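Local atomic coordinates of putative immunoglobulin A1 protease (Bacteroides ovatus, PDB entry 3N6Z), a protein that is of unproven function but may act as a hydrolase that cleaves immunoglobulin A1, and is built largely as a parallel beta-helix. Residues G166-C171 against K202-N207; N236-G241 against G355-Q360. All blocks are in the same frame, centred on the assembly; numbering follows the deposited sequence. Where two conformers were deposited one is given.

Contact 1 (G166-C171 against K202-N207); sequences GRIVNC and KNCYSN
Ile-168 meets Lys-202 where two successive coils of a parallel beta-helix lie in register and both turn a corner. Ile-168 O accepts the backbone N-H of Lys-202, with N and O 3.0 Å apart, while the Ile-168 CG2 methyl touches Cys-204 SG. Val-169 pairs as a parallel bridge with Lys-202, its CA-H directed at Lys-202 O (3.2 Å). The same oxygen accepts the N-H of Asn-170 as a true hydrogen bond of 3.1 Å, with the CA-H contact beside it. Asn-170 and Asn-203 both adopt a left-handed backbone conformation that bends the chain out of one sheet toward the next. Their side chains lie alongside each other, pointing the same way with amide planes 38° apart, and a water joins Asn-170 OD1 to Asn-203 ND2. Asn-170 ND2 bonds to Asn-132, and Asn-203 OD1 to the indole N-H of Trp-349. Beyond the corner, Cys-171 O receives Tyr-205 N at 3.3 Å. Cys-204 carries its sulfur anti to its own carbonyl carbon (chi1 -64°), which brings SG to Ile-168 CG2 and to the N-H of Cys-171. With an alanine in place of Cys-204, that N-H would probably lose its acceptor and a gap would open beside the isoleucine methyl. The sulfur takes the N-H of Cys-171 at an N-to-SG distance of 3.5 Å and lies 4.0 Å from Cys-171 CB.

Contact 2 (N236-G241 against G355-Q360); sequences NCYAYG and GYPIFQ
Tyr-238 and Tyr-240 both project from one coil of the beta-helix toward the C-terminal tail around Tyr-356 and Pro-357, and each is held there in a different way. The polar link is a single short hydrogen bond: Tyr-238 OH donates to Pro-357 O at 2.6 Å. The hydroxyl approaches in the carbonyl plane, on a lone pair of the oxygen (C=O...donor angle 134°), and the oxygen in turn lies at the edge of the phenol ring, in its plane. The bond tethers the hydroxyl end of the ring to the tail, and it satisfies polar atoms of two buried residues.

Aromatic packing is supplied by Tyr-240 and Tyr-356, which form an offset stack with centroids 3.9 Å apart and planes at 11°. Tyr-240 CD2 sits over the centre of the Tyr-356 ring, whereas Tyr-356 CD1 lies toward the rim of the Tyr-240 face. The long axes of the two side chains cross obliquely, and Tyr-356 CB adds a CH-pi contact over that same face, 4.1 Å from the Tyr-240 centroid. With CG between its backbone N and carbonyl carbon (chi1 67°), Tyr-240 swings its ring out over its partner. Trp-271, from the next coil, also meets the Tyr-356 ring.

Apolar contacts complete the seam. Pro-357 CD lies 3.8 Å from Tyr-238 CZ, and Tyr-238 CE2 approaches Tyr-356 CD1. Ile-341 of helix 334-344 packs on both Tyr-238 and Pro-357. Strand 358-359, paired antiparallel with 349-350, continues the tail. Together these contacts dock a C-terminal segment of helix and short hairpin-like strands against the flank of a parallel beta-helix.

How the contacts relate
Both segments of contact 1 come before those of contact 2 in the sequence, and the two centres lie about 10 Å apart. They join through adjacent coils: strands 204-206 and 237-239 are neighbours in one parallel sheet, where Ser-206 O and Tyr-240 N, 2.9 Å apart, make a probable hydrogen bond. A second probable hydrogen bond, also 2.9 Å, runs from Lys-202 NZ to Asn-236 OD1. Contact 1 joins coil to coil at a corner of the beta-helix, whereas contact 2 fastens the C-terminal tail onto the flank of the next coil. The tail reaches contact 1 too, since Phe-359 meets the Tyr-205 ring edge-to-face. Neither contact can be tied to a catalytic site or ligand.

Contact 1 (G166-C171 against K202-N207)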
loop_
_atom_site.group_PDB
_atom_site.type_symbol
_atom_site.label_atom_id
_atom_site.label_comp_id
_atom_site.label_asym_id
_atom_site.label_seq_id
_atom_site.Cartn_x
_atom_site.Cartn_y
_atom_site.Cartn_z
ATOM N N GLY A 166 -2.943 11.882 -0.085
ATOM C CA GLY A 166 -2.330 10.974 0.885
ATOM C C GLY A 166 -1.016 10.407 0.428
ATOM O O GLY A 166 -0.830 10.172 -0.757
ATOM N N ARG A 167 -0.097 10.190 1.380
ATOM C CA ARG A 167 1.232 9.680 1.088
ATOM C C ARG A 167 1.593 8.569 2.072
ATOM O O ARG A 167 1.311 8.680 3.282
ATOM C CB ARG A 167 2.256 10.783 1.197
ATOM C CG ARG A 167 2.055 11.882 0.152
ATOM C CD ARG A 167 2.630 13.217 0.565
ATOM N NE ARG A 167 1.892 13.774 1.703
ATOM C CZ ARG A 167 0.686 14.350 1.630
ATOM N NH1 ARG A 167 0.099 14.552 0.469
ATOM N NH2 ARG A 167 0.063 14.713 2.748
ATOM N N ILE A 168 2.238 7.533 1.548
ATOM C CA ILE A 168 2.788 6.435 2.339
ATOM C C ILE A 168 4.261 6.359 1.990
ATOM O O ILE A 168 4.630 6.144 0.824
ATOM C CB ILE A 168 2.078 5.088 2.077
ATOM C CG1 ILE A 168 0.613 5.183 2.541
ATOM C CG2 ILE A 168 2.826 3.940 2.780
ATOM C CD1 ILE A 168 -0.248 3.953 2.191
ATOM N N VAL A 169 5.128 6.508 2.999
ATOM C CA VAL A 169 6.563 6.645 2.795
ATOM C C VAL A 169 7.324 5.781 3.836
ATOM O O VAL A 169 7.009 5.827 5.039
ATOM C CB VAL A 169 6.963 8.144 2.879
ATOM C CG1 VAL A 169 8.437 8.328 2.641
ATOM C CG2 VAL A 169 6.151 8.971 1.862
ATOM N N ASN A 170 8.351 5.068 3.396
ATOM C CA ASN A 170 9.188 4.281 4.313
ATOM C C ASN A 170 8.349 3.268 5.098
ATOM O O ASN A 170 8.476 3.153 6.324
ATOM C CB ASN A 170 9.998 5.142 5.300
ATOM C CG ASN A 170 10.704 6.303 4.667
ATOM O OD1 ASN A 170 11.121 6.287 3.510
ATOM N ND2 ASN A 170 10.840 7.367 5.464
ATOM N N CYS A 171 7.472 2.555 4.392
ATOM C CA CYS A 171 6.618 1.557 5.009
ATOM C C CYS A 171 6.738 0.213 4.295
ATOM O O CYS A 171 7.172 0.144 3.149
ATOM C CB CYS A 171 5.146 1.996 5.019
ATOM S SG CYS A 171 4.799 3.440 6.017
ATOM N N LYS A 202 6.260 5.942 -1.685
ATOM C CA LYS A 202 7.698 6.104 -1.869
ATOM C C LYS A 202 8.486 5.306 -0.838
ATOM O O LYS A 202 8.162 5.370 0.353
ATOM C CB LYS A 202 8.062 7.588 -1.749
ATOM C CG LYS A 202 9.566 7.900 -1.892
ATOM C CD LYS A 202 9.879 9.379 -1.783
ATOM C CE LYS A 202 11.366 9.619 -1.999
ATOM N NZ LYS A 202 11.808 9.169 -3.364
ATOM N N ASN A 203 9.548 4.620 -1.277
ATOM C CA ASN A 203 10.418 3.882 -0.381
ATOM C C ASN A 203 9.623 2.861 0.460
ATOM O O ASN A 203 9.704 2.837 1.690
ATOM C CB ASN A 203 11.262 4.826 0.502
ATOM C CG ASN A 203 12.532 5.298 -0.204
ATOM O OD1 ASN A 203 13.257 4.497 -0.838
ATOM N ND2 ASN A 203 12.786 6.592 -0.125
ATOM N N CYS A 204 8.886 2.027 -0.252
ATOM C CA CYS A 204 8.090 0.961 0.351
ATOM C C CYS A 204 8.327 -0.367 -0.312
ATOM O O CYS A 204 8.705 -0.453 -1.465
ATOM C CB CYS A 204 6.574 1.248 0.266
ATOM S SG CYS A 204 6.041 2.714 1.199
ATOM N N TYR A 205 8.117 -1.439 0.425
ATOM C CA TYR A 205 8.073 -2.770 -0.166
ATOM C C TYR A 205 6.925 -3.594 0.420
ATOM O O TYR A 205 6.357 -3.274 1.474
ATOM C CB TYR A 205 9.417 -3.516 -0.006
ATOM C CG TYR A 205 9.766 -3.981 1.387
ATOM C CD1 TYR A 205 10.460 -3.156 2.247
ATOM C CD2 TYR A 205 9.432 -5.256 1.835
ATOM C CE1 TYR A 205 10.810 -3.578 3.536
ATOM C CE2 TYR A 205 9.805 -5.710 3.103
ATOM C CZ TYR A 205 10.488 -4.861 3.964
ATOM O OH TYR A 205 10.845 -5.270 5.249
ATOM N N SER A 206 6.595 -4.669 -0.279
ATOM C CA SER A 206 5.659 -5.643 0.228
ATOM C C SER A 206 6.048 -7.046 -0.166
ATOM O O SER A 206 6.552 -7.265 -1.276
ATOM C CB SER A 206 4.258 -5.354 -0.288
ATOM O OG SER A 206 3.273 -6.218 0.247
ATOM N N ASN A 207 5.802 -7.982 0.757
ATOM C CA ASN A 207 5.838 -9.411 0.521
ATOM C C ASN A 207 4.451 -10.066 0.727
ATOM O O ASN A 207 4.319 -11.306 0.867
ATOM C CB ASN A 207 6.888 -10.043 1.440
ATOM C CG ASN A 207 7.036 -11.512 1.194
ATOM O OD1 ASN A 207 6.768 -11.982 0.086
ATOM N ND2 ASN A 207 7.443 -12.249 2.216
HETATM O O HOH W 1 11.372 8.353 1.561
#

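Contact 2 (N236-G241 against G355-Q360)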
loop_
_atom_site.group_PDB
_atom_site.type_symbol
_atom_site.label_atom_id
_atom_site.label_comp_id
_atom_site.label_asym_id
_atom_site.label_seq_id
_atom_site.Cartn_x
_atom_site.Cartn_y
_atom_site.Cartn_z
ATOM N N ASN A 236 10.740 4.259 -5.810
ATOM C CA ASN A 236 11.566 3.502 -4.888
ATOM C C ASN A 236 10.764 2.437 -4.151
ATOM O O ASN A 236 10.839 2.286 -2.938
ATOM C CB ASN A 236 12.324 4.417 -3.931
ATOM C CG ASN A 236 13.046 5.591 -4.635
ATOM O OD1 ASN A 236 13.064 6.683 -4.117
ATOM N ND2 ASN A 236 13.626 5.357 -5.781
ATOM N N CYS A 237 9.975 1.686 -4.908
ATOM C CA CYS A 237 9.198 0.580 -4.331
ATOM C C CYS A 237 9.494 -0.725 -5.021
ATOM O O CYS A 237 9.794 -0.762 -6.209
ATOM C CB CYS A 237 7.692 0.824 -4.420
ATOM S SG CYS A 237 7.105 2.225 -3.431
ATOM N N TYR A 238 9.371 -1.821 -4.280
ATOM C CA TYR A 238 9.396 -3.162 -4.859
ATOM C C TYR A 238 8.479 -4.099 -4.109
ATOM O O TYR A 238 8.132 -3.846 -2.955
ATOM C CB TYR A 238 10.842 -3.701 -4.986
ATOM C CG TYR A 238 11.343 -4.625 -3.913
ATOM C CD1 TYR A 238 11.857 -4.146 -2.707
ATOM C CD2 TYR A 238 11.311 -6.000 -4.100
ATOM C CE1 TYR A 238 12.338 -5.027 -1.726
ATOM C CE2 TYR A 238 11.791 -6.878 -3.141
ATOM C CZ TYR A 238 12.288 -6.396 -1.943
ATOM O OH TYR A 238 12.768 -7.288 -1.017
ATOM N N ALA A 239 8.127 -5.201 -4.756
ATOM C CA ALA A 239 7.290 -6.214 -4.154
ATOM C C ALA A 239 7.773 -7.599 -4.524
ATOM O O ALA A 239 8.345 -7.806 -5.594
ATOM C CB ALA A 239 5.814 -6.033 -4.565
ATOM N N TYR A 240 7.508 -8.554 -3.640
ATOM C CA TYR A 240 7.833 -9.945 -3.909
ATOM C C TYR A 240 6.812 -10.957 -3.479
ATOM O O TYR A 240 7.012 -12.180 -3.662
ATOM C CB TYR A 240 9.241 -10.285 -3.459
ATOM C CG TYR A 240 9.573 -10.275 -1.983
ATOM C CD1 TYR A 240 9.818 -9.086 -1.312
ATOM C CD2 TYR A 240 9.792 -11.472 -1.296
ATOM C CE1 TYR A 240 10.248 -9.077 0.005
ATOM C CE2 TYR A 240 10.194 -11.471 0.057
ATOM C CZ TYR A 240 10.448 -10.258 0.684
ATOM O OH TYR A 240 10.860 -10.162 2.002
ATOM N N GLY A 241 5.675 -10.511 -2.973
ATOM C CA GLY A 241 4.570 -11.470 -2.775
ATOM C C GLY A 241 3.816 -11.831 -4.062
ATOM O O GLY A 241 3.741 -11.045 -4.993
ATOM N N GLY A 355 18.479 -12.632 0.138
ATOM C CA GLY A 355 18.555 -11.947 -1.154
ATOM C C GLY A 355 17.556 -10.829 -1.326
ATOM O O GLY A 355 17.771 -9.959 -2.182
ATOM N N TYR A 356 16.474 -10.830 -0.529
ATOM C CA TYR A 356 15.456 -9.800 -0.678
ATOM C C TYR A 356 15.799 -8.602 0.202
ATOM O O TYR A 356 15.922 -8.748 1.418
ATOM C CB TYR A 356 14.075 -10.335 -0.303
ATOM C CG TYR A 356 13.514 -11.386 -1.214
ATOM C CD1 TYR A 356 13.114 -11.089 -2.514
ATOM C CD2 TYR A 356 13.375 -12.709 -0.762
ATOM C CE1 TYR A 356 12.608 -12.047 -3.362
ATOM C CE2 TYR A 356 12.824 -13.687 -1.601
ATOM C CZ TYR A 356 12.469 -13.342 -2.911
ATOM O OH TYR A 356 11.919 -14.292 -3.733
ATOM N N PRO A 357 15.922 -7.398 -0.384
ATOM C CA PRO A 357 16.191 -6.224 0.428
ATOM C C PRO A 357 15.032 -5.892 1.374
ATOM O O PRO A 357 13.862 -6.118 1.045
ATOM C CB PRO A 357 16.393 -5.109 -0.607
ATOM C CG PRO A 357 16.833 -5.812 -1.817
ATOM C CD PRO A 357 16.061 -7.090 -1.818
ATOM N N ILE A 358 15.394 -5.370 2.525
ATOM C CA ILE A 358 14.458 -4.954 3.560
ATOM C C ILE A 358 14.946 -3.615 4.130
ATOM O O ILE A 358 15.905 -3.060 3.633
ATOM C CB ILE A 358 14.251 -6.075 4.631
ATOM C CG1 ILE A 358 15.580 -6.400 5.332
ATOM C CG2 ILE A 358 13.630 -7.325 4.002
ATOM C CD1 ILE A 358 15.451 -7.366 6.474
ATOM N N PHE A 359 14.288 -3.092 5.153
ATOM C CA PHE A 359 14.782 -1.895 5.787
ATOM C C PHE A 359 15.743 -2.275 6.887
ATOM O O PHE A 359 15.662 -3.370 7.458
ATOM C CB PHE A 359 13.652 -1.039 6.398
ATOM C CG PHE A 359 12.599 -0.563 5.417
ATOM C CD1 PHE A 359 12.859 -0.325 4.084
ATOM C CD2 PHE A 359 11.334 -0.305 5.899
ATOM C CE1 PHE A 359 11.869 0.154 3.245
ATOM C CE2 PHE A 359 10.339 0.207 5.085
ATOM C CZ PHE A 359 10.617 0.400 3.751
ATOM N N GLN A 360 16.574 -1.315 7.262
ATOM C CA GLN A 360 17.513 -1.536 8.355
ATOM C C GLN A 360 16.794 -1.843 9.664
ATOM O O GLN A 360 17.326 -2.558 10.507
ATOM C CB GLN A 360 18.448 -0.349 8.453
ATOM C CG GLN A 360 19.424 -0.405 7.269
ATOM C CD GLN A 360 20.319 0.763 7.147
ATOM O OE1 GLN A 360 20.742 1.332 8.149
ATOM N NE2 GLN A 360 20.626 1.154 5.899
#